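Long-range contacts in endopolygalacturonase (PDB 1KCC), which probably hydrolyses the alpha-1,4 bonds between galacturonic acid units of polygalacturonate, a plant cell-wall polymer: residues Asn151-Asp156 and Asn171-Ile176; Phe155-Asn160 and Asn182-Glu187; Ser221-Arg226 and Ile251-Val256; Val225-Gln230 and Ala273-Val278. All blocks are in the same frame, centred on the assembly; numbering follows the deposited sequence. Where two conformers were deposited one is given.

Overall arrangement
All four contacts belong to one right-handed parallel beta-helix, the fold of family 28; the touching residues of contacts 1 and 4 are all buried. Contacts 1 and 3 join neighbouring coils side by side at turns and are rich in hydrogen bonds; contacts 2 and 4 run across the inside between facing strands and are mainly apolar. Contacts 1 and 2 share Phe155 and Asp156 on strand 155-158, while contacts 3 and 4 share Val225 and Arg226. Asp174 of contact 1 forms salt bridges to Arg226 and Lys228, tying contact 1 to contacts 3 and 4 around the bound galacturonate. Contact 2 reaches the glycan-bearing surface near Asn160 and Asn182, and contact 3 comes to the surface at Ala252.

Contact 1: residues Asn151-Asp156 and Asn171-Ile176; sequences NTDGFD and NQDDCI. With GTR (beta-D-galactopyranuronic acid), chain B.
At the substrate cleft of the parallel beta-helix, two successive coils meet at the turns that carry Asn151 and Asp173. Asn151 ND2 donates to O3 of the bound galacturonate while its OD1 accepts from Thr90 N, and the sugar O4 donates to Asp173 OD1 at 2.7 Å. Thr152 OG1 is gripped twice: it donates to Gln172 OE1 at 2.7 Å, from well above that amide plane, and accepts from Gln172 N at 2.9 Å. Its hydroxyl sits between the backbone N and the carbonyl carbon (chi1 44°), which turns it to the next coil. A valine here would probably leave Gln172 OE1 and N without this hydroxyl. Asn171 ND2 donates to Thr152 O (2.8 Å) and to Asp174 O, both near its amide plane, while Gly154 N reaches the same Asp174 O. The carboxylates of Asp153 and Asp173 lie alongside, planes 19° apart; a water donates to both Asp153 OD2 and Asp174 OD2, and Asp174 also bonds Ser198, Arg226 and Lys228, the last two as salt bridges. Phe155 N bonds Cys175 O (3.1 Å), opening the parallel pairing of strands 155-158 and 176-179, while Phe155 and Ile176 point inward against strand 162-170.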
# COMPACT_ATOMS: atom_id res chain seq x y z
N ASN A 151 -7.30 9.31 2.06
CA ASN A 151 -5.86 9.14 1.81
C ASN A 151 -5.22 8.26 2.91
O ASN A 151 -4.03 8.40 3.20
CB ASN A 151 -5.10 10.46 1.69
CG ASN A 151 -5.59 11.27 0.51
OD1 ASN A 151 -6.08 12.40 0.69
ND2 ASN A 151 -5.46 10.75 -0.71
N THR A 152 -6.00 7.31 3.41
CA THR A 152 -5.53 6.40 4.49
C THR A 152 -4.90 5.12 3.93
O THR A 152 -5.21 4.02 4.36
CB THR A 152 -6.69 6.11 5.44
OG1 THR A 152 -7.85 5.84 4.61
CG2 THR A 152 -6.96 7.29 6.37
N ASP A 153 -3.94 5.32 3.00
CA ASP A 153 -3.30 4.17 2.37
C ASP A 153 -2.75 3.21 3.43
O ASP A 153 -2.16 3.62 4.42
CB ASP A 153 -2.08 4.62 1.55
CG ASP A 153 -2.32 5.63 0.46
OD1 ASP A 153 -3.33 6.36 0.52
OD2 ASP A 153 -1.48 5.71 -0.47
N GLY A 154 -2.88 1.90 3.17
CA GLY A 154 -2.31 0.94 4.10
C GLY A 154 -0.79 0.93 4.07
O GLY A 154 -0.12 1.22 5.07
N PHE A 155 -0.25 0.61 2.88
CA PHE A 155 1.17 0.50 2.65
C PHE A 155 1.53 1.28 1.38
O PHE A 155 0.96 1.00 0.33
CB PHE A 155 1.62 -0.95 2.42
CG PHE A 155 1.22 -1.87 3.55
CD1 PHE A 155 2.09 -2.04 4.65
CD2 PHE A 155 0.03 -2.57 3.54
CE1 PHE A 155 1.71 -2.90 5.68
CE2 PHE A 155 -0.34 -3.39 4.57
CZ PHE A 155 0.50 -3.57 5.67
N ASP A 156 2.45 2.24 1.51
CA ASP A 156 3.01 2.94 0.35
C ASP A 156 4.43 2.49 0.19
O ASP A 156 5.26 2.65 1.13
CB ASP A 156 2.95 4.45 0.60
CG ASP A 156 1.54 4.99 0.61
OD1 ASP A 156 0.74 4.51 -0.27
OD2 ASP A 156 1.22 5.89 1.37
N ASN A 171 -9.65 0.59 5.30
CA ASN A 171 -9.25 1.98 5.10
C ASN A 171 -10.14 2.64 4.04
O ASN A 171 -11.25 2.16 3.73
CB ASN A 171 -7.76 2.12 4.77
CG ASN A 171 -7.46 1.57 3.38
OD1 ASN A 171 -8.31 0.88 2.78
ND2 ASN A 171 -6.30 1.91 2.86
N GLN A 172 -9.65 3.78 3.52
CA GLN A 172 -10.41 4.64 2.58
C GLN A 172 -9.60 5.00 1.36
O GLN A 172 -10.01 5.88 0.60
CB GLN A 172 -10.94 5.91 3.24
CG GLN A 172 -11.91 5.67 4.41
CD GLN A 172 -11.18 5.28 5.69
OE1 GLN A 172 -10.13 5.85 6.06
NE2 GLN A 172 -11.76 4.33 6.42
N ASP A 173 -8.43 4.35 1.14
CA ASP A 173 -7.67 4.62 -0.08
C ASP A 173 -6.95 3.33 -0.44
O ASP A 173 -7.38 2.23 -0.02
CB ASP A 173 -6.72 5.83 0.09
CG ASP A 173 -6.39 6.51 -1.26
OD1 ASP A 173 -6.94 7.60 -1.53
OD2 ASP A 173 -5.60 5.96 -2.04
N ASP A 174 -5.90 3.38 -1.25
CA ASP A 174 -5.23 2.16 -1.69
C ASP A 174 -4.88 1.28 -0.50
O ASP A 174 -4.33 1.75 0.51
CB ASP A 174 -3.96 2.51 -2.49
CG ASP A 174 -4.32 3.08 -3.86
OD1 ASP A 174 -5.25 2.54 -4.50
OD2 ASP A 174 -3.58 4.00 -4.31
N CYS A 175 -5.14 0.00 -0.62
CA CYS A 175 -4.67 -0.95 0.38
C CYS A 175 -3.14 -0.97 0.41
O CYS A 175 -2.50 -0.94 1.46
CB CYS A 175 -5.33 -2.29 0.03
SG CYS A 175 -4.97 -3.63 1.13
N ILE A 176 -2.57 -1.06 -0.81
CA ILE A 176 -1.16 -0.89 -1.07
C ILE A 176 -1.08 -0.01 -2.31
O ILE A 176 -1.90 -0.17 -3.24
CB ILE A 176 -0.42 -2.21 -1.27
CG1 ILE A 176 1.07 -1.96 -1.55
CG2 ILE A 176 -1.08 -3.11 -2.32
CD1 ILE A 176 1.96 -3.20 -1.46
C1 GTR B . -9.09 9.85 -4.42
C2 GTR B . -8.09 10.67 -3.62
C3 GTR B . -6.88 10.85 -4.38
C4 GTR B . -6.23 9.50 -4.80
C5 GTR B . -7.35 8.72 -5.53
C6 GTR B . -6.88 7.33 -5.89
O1 GTR B . -10.27 9.64 -3.70
O2 GTR B . -8.69 11.93 -3.28
O3 GTR B . -5.89 11.60 -3.55
O4 GTR B . -5.76 8.80 -3.63
O5 GTR B . -8.53 8.58 -4.71
O6A GTR B . -7.34 6.30 -5.35
O6B GTR B . -6.02 7.29 -6.77
O HOH W 1 -2.20 5.95 -3.12

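Contact 2: residues Phe155-Asn160 and Asn182-Glu187; sequences FDVSAN and NNIRFE. With NA (sodium ion), chain F; NAG (2-acetamido-2-deoxy-beta-D-glucopyranose), chain D.
Apolar packing across the inside of the beta-helix joins Phe155 and Val157 to Phe186 and Ile184. CD2 of Phe155 lies against the rim of Phe186, roughly level with that ring, with 4.4 Å to CE1. Val157 CG1, anti to the backbone N (chi1 -179°), meets Ile184 CD1 at 4.1 Å as the two side chains pass alongside head to tail. The same Ile184 CD1 lies 3.4 Å from Ala159 O, where segment 155-160 leaves its strand.

The polar contact gathers at that end. Asn182 N donates to Asn160 OD1 at 2.9 Å, a fairly straight bond (159°) lying in the plane of the Asn160 carbonyl. Asn160 CA also makes a CH...O contact of 3.2 Å with Asn182 O, so both the side chain and the backbone of Asn160 meet Asn182. An N-acetylglucosamine lies beside this corner, its O5 3.2 Å from Asn160 CB. On the outer side of strand 155-158, Ser158 OG binds a sodium ion at 3.0 Å.

Strands 155-158 and 184-187 stand on different faces of the helix. Ile164 of strand 162-170 touches both Val157 and Phe186, and Ile176 of strand 176-179 also packs on Phe186.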
# COMPACT_ATOMS: atom_id res chain seq x y z
N PHE A 155 -0.25 0.61 2.88
CA PHE A 155 1.17 0.50 2.65
C PHE A 155 1.53 1.28 1.38
O PHE A 155 0.96 1.00 0.33
CB PHE A 155 1.62 -0.95 2.42
CG PHE A 155 1.22 -1.87 3.55
CD1 PHE A 155 2.09 -2.04 4.65
CD2 PHE A 155 0.03 -2.57 3.54
CE1 PHE A 155 1.71 -2.90 5.68
CE2 PHE A 155 -0.34 -3.39 4.57
CZ PHE A 155 0.50 -3.57 5.67
N ASP A 156 2.45 2.24 1.51
CA ASP A 156 3.01 2.94 0.35
C ASP A 156 4.43 2.49 0.19
O ASP A 156 5.26 2.65 1.13
CB ASP A 156 2.95 4.45 0.60
CG ASP A 156 1.54 4.99 0.61
OD1 ASP A 156 0.74 4.51 -0.27
OD2 ASP A 156 1.22 5.89 1.37
N VAL A 157 4.76 1.88 -0.95
CA VAL A 157 6.06 1.23 -1.12
C VAL A 157 6.87 1.90 -2.21
O VAL A 157 6.45 1.94 -3.37
CB VAL A 157 5.87 -0.29 -1.46
CG1 VAL A 157 7.24 -0.94 -1.61
CG2 VAL A 157 5.03 -0.99 -0.40
N SER A 158 8.06 2.38 -1.80
CA SER A 158 9.08 2.84 -2.75
C SER A 158 10.36 2.17 -2.28
O SER A 158 11.10 2.69 -1.42
CB SER A 158 9.24 4.35 -2.77
OG SER A 158 8.05 4.94 -3.36
N ALA A 159 10.60 0.96 -2.80
CA ALA A 159 11.65 0.13 -2.23
C ALA A 159 11.84 -1.10 -3.10
O ALA A 159 10.92 -1.53 -3.80
CB ALA A 159 11.21 -0.35 -0.86
N ASN A 160 13.02 -1.71 -2.99
CA ASN A 160 13.26 -3.01 -3.61
C ASN A 160 13.11 -4.12 -2.61
O ASN A 160 13.35 -3.94 -1.39
CB ASN A 160 14.70 -3.08 -4.16
CG ASN A 160 14.95 -1.95 -5.17
OD1 ASN A 160 14.14 -1.73 -6.08
ND2 ASN A 160 16.04 -1.21 -4.99
N ASN A 182 11.80 -2.67 -7.41
CA ASN A 182 11.86 -3.97 -8.03
C ASN A 182 11.69 -5.08 -6.99
O ASN A 182 12.23 -4.96 -5.89
CB ASN A 182 13.25 -4.18 -8.72
CG ASN A 182 13.33 -5.51 -9.43
OD1 ASN A 182 12.66 -5.74 -10.45
ND2 ASN A 182 14.18 -6.41 -8.96
N ASN A 183 10.99 -6.17 -7.39
CA ASN A 183 10.89 -7.37 -6.59
C ASN A 183 10.06 -7.10 -5.33
O ASN A 183 10.56 -7.07 -4.22
CB ASN A 183 12.30 -7.94 -6.19
CG ASN A 183 12.11 -9.23 -5.38
OD1 ASN A 183 11.09 -9.94 -5.42
ND2 ASN A 183 13.13 -9.52 -4.60
N ILE A 184 8.75 -6.96 -5.60
CA ILE A 184 7.77 -6.62 -4.55
C ILE A 184 6.67 -7.64 -4.61
O ILE A 184 6.07 -7.87 -5.67
CB ILE A 184 7.24 -5.18 -4.72
CG1 ILE A 184 8.42 -4.18 -4.59
CG2 ILE A 184 6.20 -4.86 -3.67
CD1 ILE A 184 8.15 -2.84 -5.18
N ARG A 185 6.38 -8.26 -3.46
CA ARG A 185 5.40 -9.32 -3.36
C ARG A 185 4.37 -8.91 -2.33
O ARG A 185 4.73 -8.56 -1.20
CB ARG A 185 6.10 -10.61 -2.95
CG ARG A 185 5.15 -11.80 -2.84
CD ARG A 185 5.93 -13.08 -2.43
NE ARG A 185 6.43 -13.60 -3.63
CZ ARG A 185 5.96 -14.55 -4.47
NH1 ARG A 185 4.88 -15.23 -4.23
NH2 ARG A 185 6.73 -14.70 -5.50
N PHE A 186 3.10 -8.97 -2.73
CA PHE A 186 1.96 -8.65 -1.87
C PHE A 186 1.10 -9.92 -1.86
O PHE A 186 0.42 -10.18 -2.87
CB PHE A 186 1.23 -7.43 -2.41
CG PHE A 186 0.12 -6.89 -1.54
CD1 PHE A 186 0.43 -6.16 -0.38
CD2 PHE A 186 -1.23 -7.05 -1.87
CE1 PHE A 186 -0.59 -5.64 0.40
CE2 PHE A 186 -2.24 -6.53 -1.08
CZ PHE A 186 -1.92 -5.80 0.10
N GLU A 187 1.16 -10.70 -0.77
CA GLU A 187 0.58 -12.04 -0.80
C GLU A 187 -0.29 -12.30 0.42
O GLU A 187 0.10 -12.04 1.58
CB GLU A 187 1.73 -13.08 -0.87
CG GLU A 187 1.15 -14.52 -0.96
CD GLU A 187 2.16 -15.54 -1.43
OE1 GLU A 187 3.37 -15.30 -1.38
OE2 GLU A 187 1.70 -16.65 -1.82
NA NA F . 5.83 5.49 -1.43
C1 NAG D . 17.64 -5.59 -3.51
C2 NAG D . 18.32 -6.97 -3.82
C3 NAG D . 19.59 -6.59 -4.62
C4 NAG D . 19.17 -5.84 -5.89
C5 NAG D . 18.15 -4.70 -5.74
C6 NAG D . 17.30 -4.64 -7.02
C7 NAG D . 18.27 -8.67 -1.94
C8 NAG D . 18.94 -9.03 -0.71
N2 NAG D . 18.80 -7.58 -2.59
O3 NAG D . 20.18 -7.84 -5.09
O4 NAG D . 20.38 -5.49 -6.64
O5 NAG D . 17.15 -5.08 -4.75
O6 NAG D . 16.19 -5.55 -6.82
O7 NAG D . 17.32 -9.30 -2.32

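Contact 3: residues Ser221-Arg226 and Ile251-Val256; sequences SMYGVR and IAKYGV. With GTR (beta-D-galactopyranuronic acid), chain B.
Lys253 NZ donates to Tyr223 OH at 2.7 Å, the one side-chain hydrogen bond across the two segments. Both atoms are also held by Asp265, the amine through a salt bridge and the hydroxyl through a hydrogen bond. Lys253 bends at chi3 (51°) and runs alongside the tyrosine, bringing CE to 3.4 Å from Tyr223 OH. Arg226 NH2 donates to O6A of the bound galacturonate at 2.8 Å (167°), and its NH1 makes a longer bond to O6B of the same carboxylate.

Parallel backbone bonds join the coils. Ser221 O accepts from Ala252 N, and Met222 O from Lys253 N at 2.8 Å and, weakly, from Tyr254 N. A beta bulge between Ser221 and Tyr223 shifts the register by one, after which Gly224 N bonds Tyr254 O and Val225 N bonds Gly255 O. A side chain on Gly224 would run into Gly255 O.

Tyr254 CD2 lies at the edge of the Tyr223 ring, 3.8 Å from CE1, the two side chains running side by side from adjacent coils. In a cation-pi contact, Tyr223 CE2 stands 3.4 Å above the plane of the Arg226 guanidinium. A leucine in place of Tyr223 would probably deprive Lys253 of its hydroxyl acceptor and leave the guanidinium without this aromatic cover. On the inner side Val225 CG2 meets Val256 CG2 at 3.9 Å.

Tyr223 thus acts as a second-shell residue: tied to Lys253 and Asp265 at its hydroxyl, it backs the arginine that pairs with the carboxylate of the bound galacturonate.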
# COMPACT_ATOMS: atom_id res chain seq x y z
N SER A 221 -14.65 -2.14 -2.05
CA SER A 221 -13.60 -1.24 -2.47
C SER A 221 -13.99 -0.54 -3.74
O SER A 221 -14.84 -1.01 -4.53
CB SER A 221 -12.28 -2.00 -2.64
OG SER A 221 -11.81 -2.48 -1.39
N MET A 222 -13.34 0.60 -4.02
CA MET A 222 -13.69 1.37 -5.21
C MET A 222 -13.15 0.74 -6.49
O MET A 222 -13.76 0.88 -7.56
CB MET A 222 -13.13 2.81 -5.10
CG MET A 222 -13.91 3.53 -4.00
SD MET A 222 -13.82 5.30 -4.19
CE MET A 222 -12.87 5.39 -5.66
N TYR A 223 -11.99 0.09 -6.39
CA TYR A 223 -11.33 -0.59 -7.52
C TYR A 223 -10.86 -1.93 -6.99
O TYR A 223 -10.60 -2.09 -5.78
CB TYR A 223 -10.14 0.17 -8.05
CG TYR A 223 -10.37 1.63 -8.41
CD1 TYR A 223 -10.70 2.03 -9.69
CD2 TYR A 223 -10.21 2.59 -7.39
CE1 TYR A 223 -10.89 3.36 -9.94
CE2 TYR A 223 -10.40 3.94 -7.70
CZ TYR A 223 -10.76 4.30 -9.00
OH TYR A 223 -10.90 5.65 -9.28
N GLY A 224 -10.73 -2.91 -7.89
CA GLY A 224 -10.11 -4.20 -7.47
C GLY A 224 -8.60 -4.11 -7.53
O GLY A 224 -7.92 -4.07 -6.52
N VAL A 225 -8.07 -4.07 -8.79
CA VAL A 225 -6.64 -3.82 -8.99
C VAL A 225 -6.49 -2.69 -10.01
O VAL A 225 -7.29 -2.56 -10.95
CB VAL A 225 -5.86 -5.09 -9.42
CG1 VAL A 225 -5.98 -6.17 -8.37
CG2 VAL A 225 -6.35 -5.59 -10.79
N ARG A 226 -5.45 -1.89 -9.79
CA ARG A 226 -5.13 -0.80 -10.69
C ARG A 226 -3.63 -0.73 -10.97
O ARG A 226 -2.82 -0.94 -10.07
CB ARG A 226 -5.51 0.56 -10.13
CG ARG A 226 -6.96 0.93 -10.26
CD ARG A 226 -7.02 2.49 -9.94
NE ARG A 226 -6.78 2.59 -8.49
CZ ARG A 226 -6.92 3.79 -7.87
NH1 ARG A 226 -7.23 4.89 -8.55
NH2 ARG A 226 -6.70 3.86 -6.54
N ILE A 251 -17.02 -4.32 -5.75
CA ILE A 251 -16.26 -3.21 -6.35
C ILE A 251 -17.17 -2.17 -6.99
O ILE A 251 -18.03 -2.49 -7.83
CB ILE A 251 -15.26 -3.77 -7.39
CG1 ILE A 251 -14.33 -4.82 -6.76
CG2 ILE A 251 -14.54 -2.63 -8.08
CD1 ILE A 251 -13.58 -4.28 -5.52
N ALA A 252 -16.95 -0.91 -6.61
CA ALA A 252 -17.88 0.16 -7.05
C ALA A 252 -17.59 0.77 -8.40
O ALA A 252 -18.54 1.16 -9.08
CB ALA A 252 -17.87 1.32 -6.04
N LYS A 253 -16.30 0.89 -8.82
CA LYS A 253 -15.94 1.68 -10.01
C LYS A 253 -15.37 0.79 -11.08
O LYS A 253 -16.02 0.65 -12.13
CB LYS A 253 -14.96 2.86 -9.75
CG LYS A 253 -15.49 3.95 -8.84
CD LYS A 253 -14.52 5.17 -8.84
CE LYS A 253 -14.12 5.70 -10.23
NZ LYS A 253 -13.12 6.83 -10.19
N TYR A 254 -14.22 0.20 -10.89
CA TYR A 254 -13.63 -0.71 -11.90
C TYR A 254 -13.05 -1.93 -11.24
O TYR A 254 -12.28 -1.85 -10.28
CB TYR A 254 -12.47 -0.07 -12.64
CG TYR A 254 -12.80 1.11 -13.51
CD1 TYR A 254 -13.01 0.92 -14.89
CD2 TYR A 254 -12.89 2.38 -13.00
CE1 TYR A 254 -13.31 1.99 -15.72
CE2 TYR A 254 -13.19 3.47 -13.82
CZ TYR A 254 -13.38 3.25 -15.17
OH TYR A 254 -13.69 4.34 -16.00
N GLY A 255 -13.40 -3.13 -11.77
CA GLY A 255 -12.72 -4.33 -11.33
C GLY A 255 -11.21 -4.28 -11.57
O GLY A 255 -10.43 -4.52 -10.65
N VAL A 256 -10.86 -3.98 -12.81
CA VAL A 256 -9.47 -3.75 -13.23
C VAL A 256 -9.45 -2.44 -13.97
O VAL A 256 -10.22 -2.23 -14.91
CB VAL A 256 -8.96 -4.87 -14.18
CG1 VAL A 256 -7.55 -4.57 -14.67
CG2 VAL A 256 -9.12 -6.21 -13.52
C1 GTR B . -9.09 9.85 -4.42
C2 GTR B . -8.09 10.67 -3.62
C3 GTR B . -6.88 10.85 -4.38
C4 GTR B . -6.23 9.50 -4.80
C5 GTR B . -7.35 8.72 -5.53
C6 GTR B . -6.88 7.33 -5.89
O1 GTR B . -10.27 9.64 -3.70
O2 GTR B . -8.69 11.93 -3.28
O3 GTR B . -5.89 11.60 -3.55
O4 GTR B . -5.76 8.80 -3.63
O5 GTR B . -8.53 8.58 -4.71
O6A GTR B . -7.34 6.30 -5.35
O6B GTR B . -6.02 7.29 -6.77

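Contact 4: residues Val225-Gln230 and Ala273-Val278; sequences VRIKAQ and APFSDV. With GTR (beta-D-galactopyranuronic acid), chain B.
Ile227 reaches from its strand across the interior of the beta-helix to Phe275 and Val278. Its CB lies 4.2 Å from Phe275 CE2. The CG2 branch, anti to the backbone N, stands over a face of the phenyl ring in a CH-pi contact, 3.8 Å from the centroid, 19° off the normal and displaced toward the rim. The other branch leaves through CG1 and extends (chi2 179°) until CD1 meets Val278 tip to tip, 4.0 Å from CG1 and equally far from CG2. One isoleucine thereby fills two places.

Two residues on, Ala229 CB meets both Phe275 CZ and Ala273 CB at 3.7 Å. Strands 226-230 and 275-278 belong to different faces of the helix and run nearly antiparallel (170°), their axes 10.4 Å apart; no hydrogen bond links them. Val238 from strand 237-244 also packs on Ile227 and Phe275.

Alternation along strand 226-230 separates two chemistries. Ile227 and Ala229 point into the apolar interior, whereas Lys228 turns to the cleft, where NZ donates to galacturonate O6B at 2.9 Å and forms a salt bridge with Asp174. Its CE covers a face of the Arg226 guanidinium. The strand thus sets apolar groups inward and cations toward the carboxylate of the bound galacturonate.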
# COMPACT_ATOMS: atom_id res chain seq x y z
N VAL A 225 -8.07 -4.07 -8.79
CA VAL A 225 -6.64 -3.82 -8.99
C VAL A 225 -6.49 -2.69 -10.01
O VAL A 225 -7.29 -2.56 -10.95
CB VAL A 225 -5.86 -5.09 -9.42
CG1 VAL A 225 -5.98 -6.17 -8.37
CG2 VAL A 225 -6.35 -5.59 -10.79
N ARG A 226 -5.45 -1.89 -9.79
CA ARG A 226 -5.13 -0.80 -10.69
C ARG A 226 -3.63 -0.73 -10.97
O ARG A 226 -2.82 -0.94 -10.07
CB ARG A 226 -5.51 0.56 -10.13
CG ARG A 226 -6.96 0.93 -10.26
CD ARG A 226 -7.02 2.49 -9.94
NE ARG A 226 -6.78 2.59 -8.49
CZ ARG A 226 -6.92 3.79 -7.87
NH1 ARG A 226 -7.23 4.89 -8.55
NH2 ARG A 226 -6.70 3.86 -6.54
N ILE A 227 -3.32 -0.36 -12.20
CA ILE A 227 -1.98 0.17 -12.54
C ILE A 227 -2.24 1.54 -13.10
O ILE A 227 -2.89 1.67 -14.15
CB ILE A 227 -1.20 -0.72 -13.53
CG1 ILE A 227 -1.19 -2.18 -13.01
CG2 ILE A 227 0.20 -0.13 -13.72
CD1 ILE A 227 -0.43 -3.10 -13.98
N LYS A 228 -1.79 2.58 -12.38
CA LYS A 228 -2.07 3.97 -12.74
C LYS A 228 -0.78 4.70 -12.95
O LYS A 228 0.12 4.67 -12.09
CB LYS A 228 -2.92 4.66 -11.63
CG LYS A 228 -2.69 4.22 -10.20
CD LYS A 228 -3.43 5.15 -9.17
CE LYS A 228 -3.33 4.47 -7.78
NZ LYS A 228 -3.80 5.40 -6.71
N ALA A 229 -0.66 5.39 -14.08
CA ALA A 229 0.47 6.27 -14.34
C ALA A 229 -0.05 7.66 -14.62
O ALA A 229 -1.02 7.83 -15.36
CB ALA A 229 1.32 5.82 -15.52
N GLN A 230 0.62 8.65 -14.03
CA GLN A 230 0.30 10.02 -14.35
C GLN A 230 0.41 10.24 -15.86
O GLN A 230 1.41 9.87 -16.49
CB GLN A 230 1.31 10.97 -13.64
CG GLN A 230 1.09 10.84 -12.13
CD GLN A 230 2.13 11.40 -11.21
OE1 GLN A 230 2.76 12.36 -11.65
NE2 GLN A 230 2.30 10.98 -9.99
N ALA A 273 5.31 6.47 -19.64
CA ALA A 273 5.42 5.52 -18.51
C ALA A 273 4.99 4.15 -19.00
O ALA A 273 4.00 3.57 -18.54
CB ALA A 273 4.51 5.98 -17.35
N PRO A 274 5.73 3.58 -19.97
CA PRO A 274 5.30 2.33 -20.60
C PRO A 274 5.04 1.22 -19.57
O PRO A 274 5.79 1.00 -18.64
CB PRO A 274 6.52 1.94 -21.49
CG PRO A 274 7.64 2.83 -21.03
CD PRO A 274 6.97 4.11 -20.58
N PHE A 275 3.97 0.47 -19.84
CA PHE A 275 3.60 -0.72 -19.10
C PHE A 275 3.90 -1.95 -19.95
O PHE A 275 3.51 -1.98 -21.14
CB PHE A 275 2.13 -0.80 -18.72
CG PHE A 275 1.60 0.33 -17.87
CD1 PHE A 275 2.43 1.21 -17.18
CD2 PHE A 275 0.21 0.47 -17.77
CE1 PHE A 275 1.83 2.21 -16.40
CE2 PHE A 275 -0.37 1.44 -16.98
CZ PHE A 275 0.47 2.31 -16.31
N SER A 276 4.56 -2.95 -19.38
CA SER A 276 4.82 -4.17 -20.13
C SER A 276 4.66 -5.39 -19.23
O SER A 276 4.80 -5.33 -17.99
CB SER A 276 6.22 -4.15 -20.74
OG SER A 276 7.19 -3.94 -19.82
N ASP A 277 4.34 -6.49 -19.87
CA ASP A 277 4.33 -7.82 -19.25
C ASP A 277 3.46 -7.88 -17.98
O ASP A 277 3.95 -8.16 -16.90
CB ASP A 277 5.74 -8.29 -18.98
CG ASP A 277 6.54 -8.36 -20.24
OD1 ASP A 277 6.01 -8.27 -21.39
OD2 ASP A 277 7.79 -8.57 -20.09
N VAL A 278 2.16 -7.63 -18.17
CA VAL A 278 1.18 -7.65 -17.11
C VAL A 278 0.28 -8.89 -17.31
O VAL A 278 -0.41 -8.97 -18.34
CB VAL A 278 0.32 -6.37 -17.11
CG1 VAL A 278 -0.75 -6.45 -16.05
CG2 VAL A 278 1.23 -5.15 -16.93
C1 GTR B . -9.09 9.85 -4.42
C2 GTR B . -8.09 10.67 -3.62
C3 GTR B . -6.88 10.85 -4.38
C4 GTR B . -6.23 9.50 -4.80
C5 GTR B . -7.35 8.72 -5.53
C6 GTR B . -6.88 7.33 -5.89
O1 GTR B . -10.27 9.64 -3.70
O2 GTR B . -8.69 11.93 -3.28
O3 GTR B . -5.89 11.60 -3.55
O4 GTR B . -5.76 8.80 -3.63
O5 GTR B . -8.53 8.58 -4.71
O6A GTR B . -7.34 6.30 -5.35
O6B GTR B . -6.02 7.29 -6.77